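Local coordinates for uncharacterized protein A6V7T0 (Pseudomonas aeruginosa, PDB 3K12), which is of unknown function but belongs to the YjgF-like group of small alpha/beta proteins and assembles as a trimer, at residues A12-H17 and Q51-D56; Q41-I46 and Q82-G87; A74-V79 and P90-S95. One frame throughout, in Å; residues are numbered along the deposited sequence.

Interaction 1 (A12-H17 and Q51-D56); sequences AEMALH and QSVGSD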
ATOM      1  N   ALA D  12      12.498   2.439  10.190  1.00 12.39           N
ATOM      2  CA  ALA D  12      13.367   1.324   9.799  1.00 11.47           C
ATOM      3  C   ALA D  12      13.279   1.247   8.280  1.00 11.60           C
ATOM      4  O   ALA D  12      12.188   1.381   7.714  1.00 12.14           O
ATOM      5  CB  ALA D  12      12.876   0.050  10.371  1.00 12.72           C
ATOM      6  N   GLU D  13      14.405   1.010   7.596  1.00 11.60           N
ATOM      7  CA  GLU D  13      14.313   0.766   6.167  1.00 12.55           C
ATOM      8  C   GLU D  13      13.572  -0.538   5.870  1.00 11.83           C
ATOM      9  O   GLU D  13      12.874  -0.646   4.849  1.00 12.46           O
ATOM     10  CB  GLU D  13      15.726   0.719   5.568  1.00 13.79           C
ATOM     11  CG  GLU D  13      16.456   2.056   5.596  1.00 15.42           C
ATOM     12  CD  GLU D  13      15.663   3.209   4.988  1.00 22.55           C
ATOM     13  OE1 GLU D  13      15.121   3.050   3.886  1.00 25.08           O
ATOM     14  OE2 GLU D  13      15.573   4.269   5.630  1.00 28.09           O
HETATM   15  N   MSE D  14      13.759  -1.521   6.733  1.00 10.69           N
HETATM   16  CA  MSE D  14      13.194  -2.823   6.551  1.00 10.85           C
HETATM   17  C   MSE D  14      12.774  -3.455   7.869  1.00 11.42           C
HETATM   18  O   MSE D  14      13.480  -3.334   8.873  1.00 12.57           O
HETATM   19  CB  MSE D  14      14.194  -3.717   5.773  1.00 11.76           C
HETATM   20  CG  MSE D  14      13.726  -5.139   5.587  1.00  9.99           C
HETATM   21 SE   MSE D  14      14.857  -6.174   4.392  1.00 19.74          SE
HETATM   22  CE  MSE D  14      16.589  -5.992   5.349  1.00 13.68           C
ATOM     23  N   ALA D  15      11.651  -4.150   7.863  1.00 11.33           N
ATOM     24  CA  ALA D  15      11.199  -4.916   9.018  1.00 12.77           C
ATOM     25  C   ALA D  15      10.834  -6.322   8.578  1.00 13.92           C
ATOM     26  O   ALA D  15      10.150  -6.498   7.545  1.00 14.50           O
ATOM     27  CB  ALA D  15       9.999  -4.229   9.731  1.00 14.01           C
ATOM     28  N   LEU D  16      11.291  -7.324   9.319  1.00 14.34           N
ATOM     29  CA  LEU D  16      10.995  -8.714   9.055  1.00 17.26           C
ATOM     30  C   LEU D  16      10.030  -9.200  10.139  1.00 17.67           C
ATOM     31  O   LEU D  16      10.273  -9.005  11.346  1.00 17.59           O
ATOM     32  CB  LEU D  16      12.303  -9.524   9.088  1.00 18.13           C
ATOM     33  CG  LEU D  16      12.823 -10.521   8.053  1.00 24.97           C
ATOM     34  CD1 LEU D  16      13.873 -11.396   8.739  1.00 25.62           C
ATOM     35  CD2 LEU D  16      11.726 -11.363   7.398  1.00 26.22           C
ATOM     36  N   HIS D  17       8.940  -9.812   9.716  1.00 16.27           N
ATOM     37  CA  HIS D  17       7.949 -10.416  10.614  1.00 16.77           C
ATOM     38  C   HIS D  17       7.754 -11.852  10.198  1.00 17.38           C
ATOM     39  O   HIS D  17       7.088 -12.124   9.207  1.00 15.71           O
ATOM     40  CB  HIS D  17       6.630  -9.680  10.517  1.00 17.95           C
ATOM     41  CG  HIS D  17       5.572 -10.236  11.415  1.00 18.52           C
ATOM     42  ND1 HIS D  17       4.257 -10.385  11.022  1.00 21.82           N
ATOM     43  CD2 HIS D  17       5.636 -10.698  12.689  1.00 20.27           C
ATOM     44  CE1 HIS D  17       3.556 -10.893  12.018  1.00 21.60           C
ATOM     45  NE2 HIS D  17       4.370 -11.099  13.039  1.00 20.99           N
ATOM     46  N   GLN D  51      18.405  -9.419  -0.146  1.00 15.33           N
ATOM     47  CA  GLN D  51      19.421 -10.472  -0.040  1.00 15.50           C
ATOM     48  C   GLN D  51      20.065 -10.513   1.346  1.00 16.46           C
ATOM     49  O   GLN D  51      20.461 -11.595   1.815  1.00 17.80           O
ATOM     50  CB  GLN D  51      20.472 -10.310  -1.144  1.00 15.66           C
ATOM     51  CG  GLN D  51      19.883 -10.602  -2.513  1.00 17.32           C
ATOM     52  CD  GLN D  51      20.877 -10.641  -3.641  1.00 20.32           C
ATOM     53  OE1 GLN D  51      20.491 -10.886  -4.796  1.00 23.63           O
ATOM     54  NE2 GLN D  51      22.151 -10.427  -3.333  1.00 22.37           N
ATOM     55  N   SER D  52      20.115  -9.359   2.006  1.00 15.61           N
ATOM     56  CA  SER D  52      20.709  -9.290   3.357  1.00 16.91           C
ATOM     57  C   SER D  52      19.964 -10.153   4.372  1.00 18.12           C
ATOM     58  O   SER D  52      20.528 -10.510   5.417  1.00 19.33           O
ATOM     59  CB  SER D  52      20.835  -7.844   3.839  1.00 16.88           C
ATOM     60  OG  SER D  52      19.597  -7.345   4.336  1.00 16.61           O
ATOM     61  N   VAL D  53      18.691 -10.444   4.099  1.00 17.75           N
ATOM     62  CA  VAL D  53      17.888 -11.301   4.979  1.00 17.77           C
ATOM     63  C   VAL D  53      17.534 -12.647   4.373  1.00 18.27           C
ATOM     64  O   VAL D  53      16.746 -13.387   4.921  1.00 18.98           O
ATOM     65  CB  VAL D  53      16.623 -10.564   5.529  1.00 17.90           C
ATOM     66  CG1 VAL D  53      17.068  -9.367   6.344  1.00 18.84           C
ATOM     67  CG2 VAL D  53      15.685 -10.146   4.419  1.00 15.72           C
ATOM     68  N   GLY D  54      18.165 -12.996   3.255  1.00 18.16           N
ATOM     69  CA  GLY D  54      17.907 -14.287   2.650  1.00 19.33           C
ATOM     70  C   GLY D  54      16.727 -14.328   1.693  1.00 18.98           C
ATOM     71  O   GLY D  54      16.276 -15.415   1.340  1.00 21.75           O
ATOM     72  N   SER D  55      16.231 -13.164   1.286  1.00 17.34           N
ATOM     73  CA  SER D  55      15.218 -13.069   0.235  1.00 16.87           C
ATOM     74  C   SER D  55      15.918 -12.681  -1.068  1.00 15.72           C
ATOM     75  O   SER D  55      17.159 -12.594  -1.127  1.00 16.31           O
ATOM     76  CB  SER D  55      14.143 -12.046   0.611  1.00 16.99           C
ATOM     77  OG  SER D  55      13.069 -11.982  -0.337  1.00 16.15           O
ATOM     78  N   ASP D  56      15.131 -12.428  -2.114  1.00 15.73           N
ATOM     79  CA  ASP D  56      15.710 -12.124  -3.425  1.00 15.03           C
ATOM     80  C   ASP D  56      14.617 -11.554  -4.322  1.00 14.73           C
ATOM     81  O   ASP D  56      13.432 -11.553  -3.951  1.00 14.12           O
ATOM     82  CB  ASP D  56      16.392 -13.352  -4.064  1.00 15.11           C
ATOM     83  CG  ASP D  56      15.432 -14.482  -4.326  1.00 16.20           C
ATOM     84  OD1 ASP D  56      14.610 -14.347  -5.266  1.00 17.85           O
ATOM     85  OD2 ASP D  56      15.484 -15.520  -3.627  1.00 20.66           O
TER
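Met14, modelled as selenomethionine, and Val53 meet tip to tip where strand 12-17 of the YjgF-like fold passes the C-terminal end of helix 35-52. The first shell is apolar: the terminal CE of Met14 lies 3.6 Å from CG1 of Val53, and its SE is 4.1 Å from CG2, so both branches of the valine face the end of the same chain. Met14 runs extended through its first two torsions (chi1 177°) and bends only at chi3 (58°), which turns CE off the line of the chain. That bend also brings CE to 3.5 Å from OG of Ser52, a van der Waals approach of a methyl to a hydroxyl whose hydrogen bond goes to the carbonyl O of Leu49. Leu16, two residues on along the same face of the strand, adds a looser contact, its CD1 4.3 Å from CB of Val53.

Val53 sits at the helix terminus, which closes in a Schellman motif with Gly54 as C-prime residue: Ser55 N bonds to Leu50 O and Gly54 N to Gln51 O. The positive phi of Gly54 (87°) lets the chain leave the helix directly after Val53. On the strand side a classic beta bulge pairs Glu13 and Met14 with Phe5, so Met14 itself belongs to it, and the side chains of Met14 and Val53 both touch Phe5. Beyond this shell, the backbone O of Val53 accepts a hydrogen bond from NH1 of Arg114, while OG of Ser55 bonds to the carbonyl O of Ala113.

Interaction 2 (Q41-I46 and Q82-G87); sequences QILENI and QWFPEG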
ATOM      1  N   GLN D  41      18.378   2.412  -9.493  1.00 16.44           N
ATOM      2  CA  GLN D  41      18.923   2.667  -8.141  1.00 16.11           C
ATOM      3  C   GLN D  41      18.027   2.072  -7.053  1.00 15.38           C
ATOM      4  O   GLN D  41      18.514   1.420  -6.118  1.00 15.54           O
ATOM      5  CB  GLN D  41      19.090   4.148  -7.845  1.00 16.54           C
ATOM      6  CG  GLN D  41      20.248   4.844  -8.579  1.00 19.56           C
ATOM      7  CD  GLN D  41      20.281   6.313  -8.246  1.00 20.72           C
ATOM      8  OE1 GLN D  41      20.406   6.695  -7.078  1.00 21.48           O
ATOM      9  NE2 GLN D  41      20.124   7.161  -9.268  1.00 25.47           N
ATOM     10  N   ILE D  42      16.722   2.313  -7.186  1.00 14.31           N
ATOM     11  CA  ILE D  42      15.745   1.839  -6.214  1.00 13.82           C
ATOM     12  C   ILE D  42      15.673   0.327  -6.217  1.00 11.98           C
ATOM     13  O   ILE D  42      15.731  -0.291  -5.163  1.00 12.19           O
ATOM     14  CB  ILE D  42      14.370   2.471  -6.481  1.00 13.22           C
ATOM     15  CG1 ILE D  42      14.379   3.961  -6.108  1.00 13.52           C
ATOM     16  CG2 ILE D  42      13.256   1.706  -5.717  1.00 15.36           C
ATOM     17  CD1 ILE D  42      13.250   4.735  -6.739  1.00 16.45           C
ATOM     18  N   LEU D  43      15.544  -0.290  -7.400  1.00 12.07           N
ATOM     19  CA  LEU D  43      15.483  -1.724  -7.449  1.00 13.53           C
ATOM     20  C   LEU D  43      16.762  -2.372  -6.953  1.00 13.04           C
ATOM     21  O   LEU D  43      16.711  -3.443  -6.341  1.00 13.10           O
ATOM     22  CB  LEU D  43      15.125  -2.224  -8.856  1.00 13.45           C
ATOM     23  CG  LEU D  43      13.689  -1.858  -9.297  1.00 13.76           C
ATOM     24  CD1 LEU D  43      13.558  -2.102 -10.818  1.00 16.33           C
ATOM     25  CD2 LEU D  43      12.690  -2.720  -8.570  1.00 15.53           C
ATOM     26  N   GLU D  44      17.918  -1.726  -7.213  1.00 14.71           N
ATOM     27  CA  GLU D  44      19.147  -2.290  -6.660  0.50 15.06           C
ATOM     28  C   GLU D  44      19.186  -2.223  -5.134  1.00 14.69           C
ATOM     29  O   GLU D  44      19.621  -3.191  -4.492  1.00 15.02           O
ATOM     30  CB  GLU D  44      20.405  -1.647  -7.221  0.50 15.95           C
ATOM     31  CG  GLU D  44      21.607  -2.240  -6.524  0.50 16.41           C
ATOM     32  CD  GLU D  44      22.903  -1.917  -7.176  0.50 20.64           C
ATOM     33  OE1 GLU D  44      23.708  -2.859  -7.358  0.50 17.83           O
ATOM     34  OE2 GLU D  44      23.111  -0.726  -7.477  0.50 22.95           O
ATOM     35  N   ASN D  45      18.726  -1.119  -4.553  1.00 14.15           N
ATOM     36  CA  ASN D  45      18.728  -1.038  -3.091  1.00 13.86           C
ATOM     37  C   ASN D  45      17.741  -2.042  -2.484  1.00 12.66           C
ATOM     38  O   ASN D  45      18.030  -2.689  -1.459  1.00 12.40           O
ATOM     39  CB  ASN D  45      18.393   0.367  -2.594  1.00 14.39           C
ATOM     40  CG  ASN D  45      18.774   0.551  -1.123  1.00 17.75           C
ATOM     41  OD1 ASN D  45      19.946   0.331  -0.750  1.00 21.00           O
ATOM     42  ND2 ASN D  45      17.803   0.930  -0.274  1.00 20.37           N
ATOM     43  N   ILE D  46      16.582  -2.232  -3.136  1.00 12.88           N
ATOM     44  CA  ILE D  46      15.678  -3.303  -2.727  1.00 13.17           C
ATOM     45  C   ILE D  46      16.345  -4.672  -2.760  1.00 12.65           C
ATOM     46  O   ILE D  46      16.196  -5.484  -1.857  1.00 14.31           O
ATOM     47  CB  ILE D  46      14.354  -3.257  -3.543  1.00 13.25           C
ATOM     48  CG1 ILE D  46      13.549  -1.999  -3.156  1.00 13.61           C
ATOM     49  CG2 ILE D  46      13.502  -4.491  -3.324  1.00 14.30           C
ATOM     50  CD1 ILE D  46      12.539  -1.554  -4.228  1.00 14.14           C
ATOM     51  N   GLN D  82      12.969  -5.362 -17.516  1.00 16.38           N
ATOM     52  CA  GLN D  82      14.329  -5.913 -17.638  1.00 15.61           C
ATOM     53  C   GLN D  82      14.873  -6.490 -16.365  1.00 15.12           C
ATOM     54  O   GLN D  82      15.959  -7.014 -16.356  1.00 15.18           O
ATOM     55  CB  GLN D  82      15.311  -4.811 -18.095  1.00 17.13           C
ATOM     56  CG  GLN D  82      15.144  -4.458 -19.544  1.00 21.04           C
ATOM     57  CD  GLN D  82      15.868  -3.199 -19.957  1.00 22.76           C
ATOM     58  OE1 GLN D  82      16.751  -2.676 -19.241  1.00 26.10           O
ATOM     59  NE2 GLN D  82      15.498  -2.692 -21.117  1.00 25.37           N
ATOM     60  N   TRP D  83      14.123  -6.385 -15.271  1.00 12.24           N
ATOM     61  CA  TRP D  83      14.679  -6.633 -13.948  1.00 12.53           C
ATOM     62  C   TRP D  83      14.376  -8.005 -13.353  1.00 11.68           C
ATOM     63  O   TRP D  83      15.223  -8.626 -12.730  1.00 12.26           O
ATOM     64  CB  TRP D  83      14.166  -5.529 -12.992  1.00 12.43           C
ATOM     65  CG  TRP D  83      14.889  -5.543 -11.669  1.00 13.44           C
ATOM     66  CD1 TRP D  83      14.449  -6.094 -10.512  1.00 13.32           C
ATOM     67  CD2 TRP D  83      16.158  -4.961 -11.388  1.00 14.67           C
ATOM     68  NE1 TRP D  83      15.393  -5.918  -9.511  1.00 13.58           N
ATOM     69  CE2 TRP D  83      16.456  -5.225 -10.027  1.00 13.29           C
ATOM     70  CE3 TRP D  83      17.078  -4.246 -12.153  1.00 14.12           C
ATOM     71  CZ2 TRP D  83      17.640  -4.790  -9.415  1.00 12.49           C
ATOM     72  CZ3 TRP D  83      18.255  -3.799 -11.528  1.00 15.25           C
ATOM     73  CH2 TRP D  83      18.506  -4.067 -10.187  1.00 15.81           C
ATOM     74  N   PHE D  84      13.117  -8.431 -13.469  1.00 12.39           N
ATOM     75  CA  PHE D  84      12.658  -9.613 -12.746  1.00 13.04           C
ATOM     76  C   PHE D  84      12.705 -10.882 -13.575  1.00 13.40           C
ATOM     77  O   PHE D  84      12.509 -10.818 -14.800  1.00 14.01           O
ATOM     78  CB  PHE D  84      11.210  -9.402 -12.243  1.00 12.97           C
ATOM     79  CG  PHE D  84      11.084  -8.314 -11.199  1.00 10.96           C
ATOM     80  CD1 PHE D  84      11.394  -8.595  -9.857  1.00 12.35           C
ATOM     81  CD2 PHE D  84      10.641  -7.055 -11.545  1.00 11.22           C
ATOM     82  CE1 PHE D  84      11.276  -7.619  -8.893  1.00 11.88           C
ATOM     83  CE2 PHE D  84      10.515  -6.047 -10.575  1.00 13.29           C
ATOM     84  CZ  PHE D  84      10.840  -6.340  -9.224  1.00 12.91           C
ATOM     85  N   PRO D  85      12.994 -12.032 -12.929  1.00 14.23           N
ATOM     86  CA  PRO D  85      12.938 -13.317 -13.643  1.00 15.00           C
ATOM     87  C   PRO D  85      11.556 -13.536 -14.264  1.00 16.06           C
ATOM     88  O   PRO D  85      10.529 -13.123 -13.698  1.00 15.43           O
ATOM     89  CB  PRO D  85      13.278 -14.351 -12.578  1.00 15.65           C
ATOM     90  CG  PRO D  85      13.415 -13.602 -11.278  1.00 17.19           C
ATOM     91  CD  PRO D  85      13.375 -12.160 -11.512  1.00 14.75           C
ATOM     92  N   GLU D  86      11.503 -14.184 -15.421  1.00 15.10           N
ATOM     93  CA  GLU D  86      10.246 -14.376 -16.141  1.00 16.31           C
ATOM     94  C   GLU D  86       9.214 -15.048 -15.247  1.00 15.98           C
ATOM     95  O   GLU D  86       9.493 -16.063 -14.638  1.00 16.98           O
ATOM     96  CB  GLU D  86      10.448 -15.213 -17.431  1.00 17.56           C
ATOM     97  CG  GLU D  86       9.119 -15.307 -18.226  1.00 20.83           C
ATOM     98  CD  GLU D  86       9.147 -16.192 -19.459  1.00 26.20           C
ATOM     99  OE1 GLU D  86      10.118 -16.941 -19.651  1.00 28.76           O
ATOM    100  OE2 GLU D  86       8.157 -16.125 -20.231  1.00 27.40           O
ATOM    101  N   GLY D  87       8.033 -14.442 -15.203  1.00 16.97           N
ATOM    102  CA  GLY D  87       6.902 -15.002 -14.485  1.00 17.37           C
ATOM    103  C   GLY D  87       6.915 -14.766 -12.983  1.00 17.32           C
ATOM    104  O   GLY D  87       5.922 -15.103 -12.314  1.00 19.30           O
TER
HETATM  105  O   HOH W   1      15.288  -6.077  -6.597  1.00 17.43           O
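Leu43, well inside helix 35-52, stands opposite Trp83 at the end of helix 73-83, and their CA atoms, 8.2 Å apart, are the nearest CA pair of the two segments. The two side chains run alongside each other in opposing senses, which lays the leucine along the indole. CB of Leu43 sits over one ring face, 3.7 Å from the centroid of the six-membered ring and 22° off its normal, which is CH-pi geometry. CD1 extends the overlap to the five-membered ring, 3.8 Å from Trp83 CG. The indole reaches the helix because CG of Trp83 is anti to the backbone N (chi1 -169°). CD2 of Leu43, the other branch, turns to Phe84 and meets its CZ at 4.1 Å. The indole turns its CD1 edge to the face of Phe84, with CD1 above the ring centre, and Phe84 CE1 lies in the indole plane.

The polar part of the contact is carried by a water in the indole plane. It accepts from NE1 of Trp83 at 2.9 Å and donates to the carbonyl O of Leu43 at 3.0 Å. Outside the two segments, Arg57 makes a cation-pi contact with Trp83 and its NH1 hydrogen-bonds to the backbone O of Trp83, and Met108 of the sheet packs against Leu43. Aliphatic carbon over a face and a water-bridged N-H are together consistent with a well-defined indole rotation.

Interaction 3 (A74-V79 and P90-S95); sequences AGLNQV and PTRACS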
ATOM      1  N   ALA D  74       6.720   5.121 -19.321  1.00 17.95           N
ATOM      2  CA  ALA D  74       7.375   4.160 -20.202  1.00 18.09           C
ATOM      3  C   ALA D  74       8.783   3.782 -19.741  1.00 16.53           C
ATOM      4  O   ALA D  74       9.158   2.603 -19.810  1.00 17.40           O
ATOM      5  CB  ALA D  74       7.394   4.694 -21.637  1.00 19.30           C
ATOM      6  N   GLY D  75       9.558   4.756 -19.255  1.00 17.80           N
ATOM      7  CA  GLY D  75      10.917   4.501 -18.742  1.00 17.34           C
ATOM      8  C   GLY D  75      10.930   3.634 -17.496  1.00 16.90           C
ATOM      9  O   GLY D  75      11.764   2.726 -17.365  1.00 17.68           O
ATOM     10  N   LEU D  76       9.990   3.899 -16.590  1.00 16.17           N
ATOM     11  CA  LEU D  76       9.824   3.049 -15.420  1.00 15.53           C
ATOM     12  C   LEU D  76       9.609   1.613 -15.859  1.00 14.85           C
ATOM     13  O   LEU D  76      10.257   0.675 -15.373  1.00 14.41           O
ATOM     14  CB  LEU D  76       8.592   3.530 -14.624  1.00 15.00           C
ATOM     15  CG  LEU D  76       7.982   2.517 -13.639  1.00 15.11           C
ATOM     16  CD1 LEU D  76       8.874   2.412 -12.436  1.00 16.64           C
ATOM     17  CD2 LEU D  76       6.555   2.916 -13.224  1.00 16.35           C
ATOM     18  N   ASN D  77       8.680   1.428 -16.806  1.00 14.99           N
ATOM     19  CA  ASN D  77       8.339   0.066 -17.196  1.00 15.16           C
ATOM     20  C   ASN D  77       9.431  -0.641 -17.994  1.00 15.26           C
ATOM     21  O   ASN D  77       9.545  -1.854 -17.919  1.00 16.37           O
ATOM     22  CB  ASN D  77       7.020   0.013 -17.960  1.00 15.48           C
ATOM     23  CG  ASN D  77       5.855   0.396 -17.104  1.00 17.30           C
ATOM     24  OD1 ASN D  77       5.834   0.160 -15.887  1.00 18.68           O
ATOM     25  ND2 ASN D  77       4.866   1.021 -17.719  1.00 21.76           N
ATOM     26  N   GLN D  78      10.229   0.143 -18.717  1.00 16.59           N
ATOM     27  CA  GLN D  78      11.384  -0.386 -19.461  1.00 18.18           C
ATOM     28  C   GLN D  78      12.328  -1.108 -18.502  1.00 17.53           C
ATOM     29  O   GLN D  78      12.710  -2.260 -18.735  1.00 17.62           O
ATOM     30  CB  GLN D  78      12.098   0.759 -20.186  1.00 19.57           C
ATOM     31  CG  GLN D  78      13.387   0.408 -20.945  1.00 24.50           C
ATOM     32  CD  GLN D  78      14.192   1.675 -21.281  1.00 29.18           C
ATOM     33  OE1 GLN D  78      15.427   1.643 -21.361  1.00 35.34           O
ATOM     34  NE2 GLN D  78      13.502   2.791 -21.444  1.00 29.50           N
ATOM     35  N   VAL D  79      12.664  -0.447 -17.398  1.00 16.22           N
ATOM     36  CA  VAL D  79      13.551  -1.075 -16.409  1.00 15.18           C
ATOM     37  C   VAL D  79      12.861  -2.237 -15.687  1.00 14.01           C
ATOM     38  O   VAL D  79      13.443  -3.308 -15.512  1.00 14.65           O
ATOM     39  CB  VAL D  79      14.084  -0.028 -15.395  1.00 14.43           C
ATOM     40  CG1 VAL D  79      14.940  -0.671 -14.329  1.00 18.04           C
ATOM     41  CG2 VAL D  79      14.855   1.051 -16.141  1.00 17.94           C
ATOM     42  N   PRO D  90       6.633  -9.161  -9.098  1.00 12.47           N
ATOM     43  CA  PRO D  90       5.582  -9.035  -8.087  1.00 12.10           C
ATOM     44  C   PRO D  90       4.357  -8.304  -8.605  1.00 11.63           C
ATOM     45  O   PRO D  90       4.415  -7.598  -9.638  1.00 11.44           O
ATOM     46  CB  PRO D  90       6.245  -8.165  -7.026  1.00 13.18           C
ATOM     47  CG  PRO D  90       7.221  -7.268  -7.836  1.00 12.41           C
ATOM     48  CD  PRO D  90       7.772  -8.251  -8.861  1.00 13.14           C
ATOM     49  N   THR D  91       3.263  -8.444  -7.850  1.00 10.27           N
ATOM     50  CA  THR D  91       2.096  -7.598  -8.109  1.00  9.83           C
ATOM     51  C   THR D  91       2.477  -6.147  -7.889  1.00 11.06           C
ATOM     52  O   THR D  91       3.348  -5.850  -7.067  1.00 10.95           O
ATOM     53  CB  THR D  91       0.889  -7.985  -7.226  1.00 10.67           C
ATOM     54  OG1 THR D  91       1.121  -7.584  -5.857  1.00 11.34           O
ATOM     55  CG2 THR D  91       0.607  -9.472  -7.324  1.00 10.24           C
ATOM     56  N   ARG D  92       1.827  -5.239  -8.599  1.00 10.72           N
ATOM     57  CA  ARG D  92       2.165  -3.829  -8.524  1.00 10.77           C
ATOM     58  C   ARG D  92       0.929  -2.971  -8.700  1.00 11.12           C
ATOM     59  O   ARG D  92      -0.073  -3.404  -9.262  1.00 11.69           O
ATOM     60  CB  ARG D  92       3.292  -3.450  -9.496  1.00 12.74           C
ATOM     61  CG  ARG D  92       3.173  -4.019 -10.890  1.00 14.50           C
ATOM     62  CD  ARG D  92       4.162  -3.366 -11.854  1.00 14.64           C
ATOM     63  NE  ARG D  92       3.672  -2.120 -12.432  1.00 15.91           N
ATOM     64  CZ  ARG D  92       4.389  -1.376 -13.270  1.00 16.54           C
ATOM     65  NH1 ARG D  92       5.635  -1.746 -13.592  1.00 16.87           N
ATOM     66  NH2 ARG D  92       3.891  -0.244 -13.755  1.00 17.69           N
ATOM     67  N   ALA D  93       1.024  -1.751  -8.234  1.00 11.20           N
ATOM     68  CA  ALA D  93      -0.011  -0.747  -8.488  1.00 10.66           C
ATOM     69  C   ALA D  93       0.681   0.591  -8.609  1.00 11.81           C
ATOM     70  O   ALA D  93       1.381   1.015  -7.683  1.00 12.28           O
ATOM     71  CB  ALA D  93      -1.053  -0.734  -7.382  1.00 12.03           C
ATOM     72  N   CYS D  94       0.508   1.242  -9.748  1.00 12.24           N
ATOM     73  CA  CYS D  94       1.236   2.469 -10.048  1.00 13.64           C
ATOM     74  C   CYS D  94       0.243   3.571 -10.263  1.00 14.37           C
ATOM     75  O   CYS D  94      -0.724   3.378 -11.000  1.00 16.41           O
ATOM     76  CB  CYS D  94       2.044   2.275 -11.332  1.00 14.11           C
ATOM     77  SG  CYS D  94       2.981   3.780 -11.874  1.00 17.16           S
ATOM     78  N   SER D  95       0.479   4.705  -9.619  1.00 14.19           N
ATOM     79  CA  SER D  95      -0.323   5.912  -9.857  1.00 15.28           C
ATOM     80  C   SER D  95       0.571   7.155  -9.771  1.00 15.73           C
ATOM     81  O   SER D  95       1.741   7.065  -9.370  1.00 15.35           O
ATOM     82  CB  SER D  95      -1.492   5.959  -8.865  1.00 16.31           C
ATOM     83  OG  SER D  95      -1.016   6.170  -7.533  1.00 18.71           O
TER
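Arg92 meets Asn77 end-on, its NH1 and NH2 both directed at the single oxygen OD1. The two bonds are nearly equal, with NH1 to OD1 at 3.0 Å and NH2 to OD1 at 2.9 Å. Sharing one acceptor bends both: the N-H...O angles are 138° and 142°. OD1 lies close to the guanidinium plane, at its edge, yet the amide is turned 41° from that plane and both donors are tilted from the carbonyl plane. This is a fork of two donors on one carbonyl oxygen and not the paired, coplanar bridge that a carboxylate can make.

Arg92 leaves its strand with CG between the backbone N and the carbonyl carbon, then bends at chi3, and this kink swings the guanidinium across to the helix. The contact lies within a beta-alpha-beta crossover, in which helix 73-83 links the parallel neighbours 60-67 and 91-96. Here the local axes of helix and strand run nearly antiparallel and approach to 11.9 Å, a spacing that the long arginine can span.

Beside the polar pair, Leu76 comes at Arg92 from the opposite direction, its CD2 4.2 Å from NH2. The same methyl reaches SG of Cys94 at 3.9 Å, a van der Waals contact; Leu76 also packs on Ile65 of strand 60-67 and Thr39 of helix 35-52. The guanidinium has a further partner in Trp80, by cation-pi contact, and Tyr73 touches both Arg92 and Cys94. The backbone of Arg92 is hydrogen-bonded to the third subunit, another copy of the protein, on which Ile100 packs against Cys94.

Overall arrangement
Following the chain from the N terminus, strand 12-17 comes first, and interaction 1 closes a long loop when the chain reaches 51-56 at the end of helix 35-52. Interaction 2 opens inside that loop, at 41-46, and closes only at 82-87, so the two cross; both use helix 35-52. Interaction 3 closes the shortest loop, from 74-79 to 90-95, and crosses interaction 2, while following interaction 1 in series. Interactions 2 and 3 share helix 73-83 and touch through Phe84 with Pro90 and Leu43 with Val79. Interactions 1 and 3, centres about 22 Å apart on opposite sides of the chain's centre, join strands 12-17 and 91-96 of one sheet to the end of helix 35-52 and to helix 73-83.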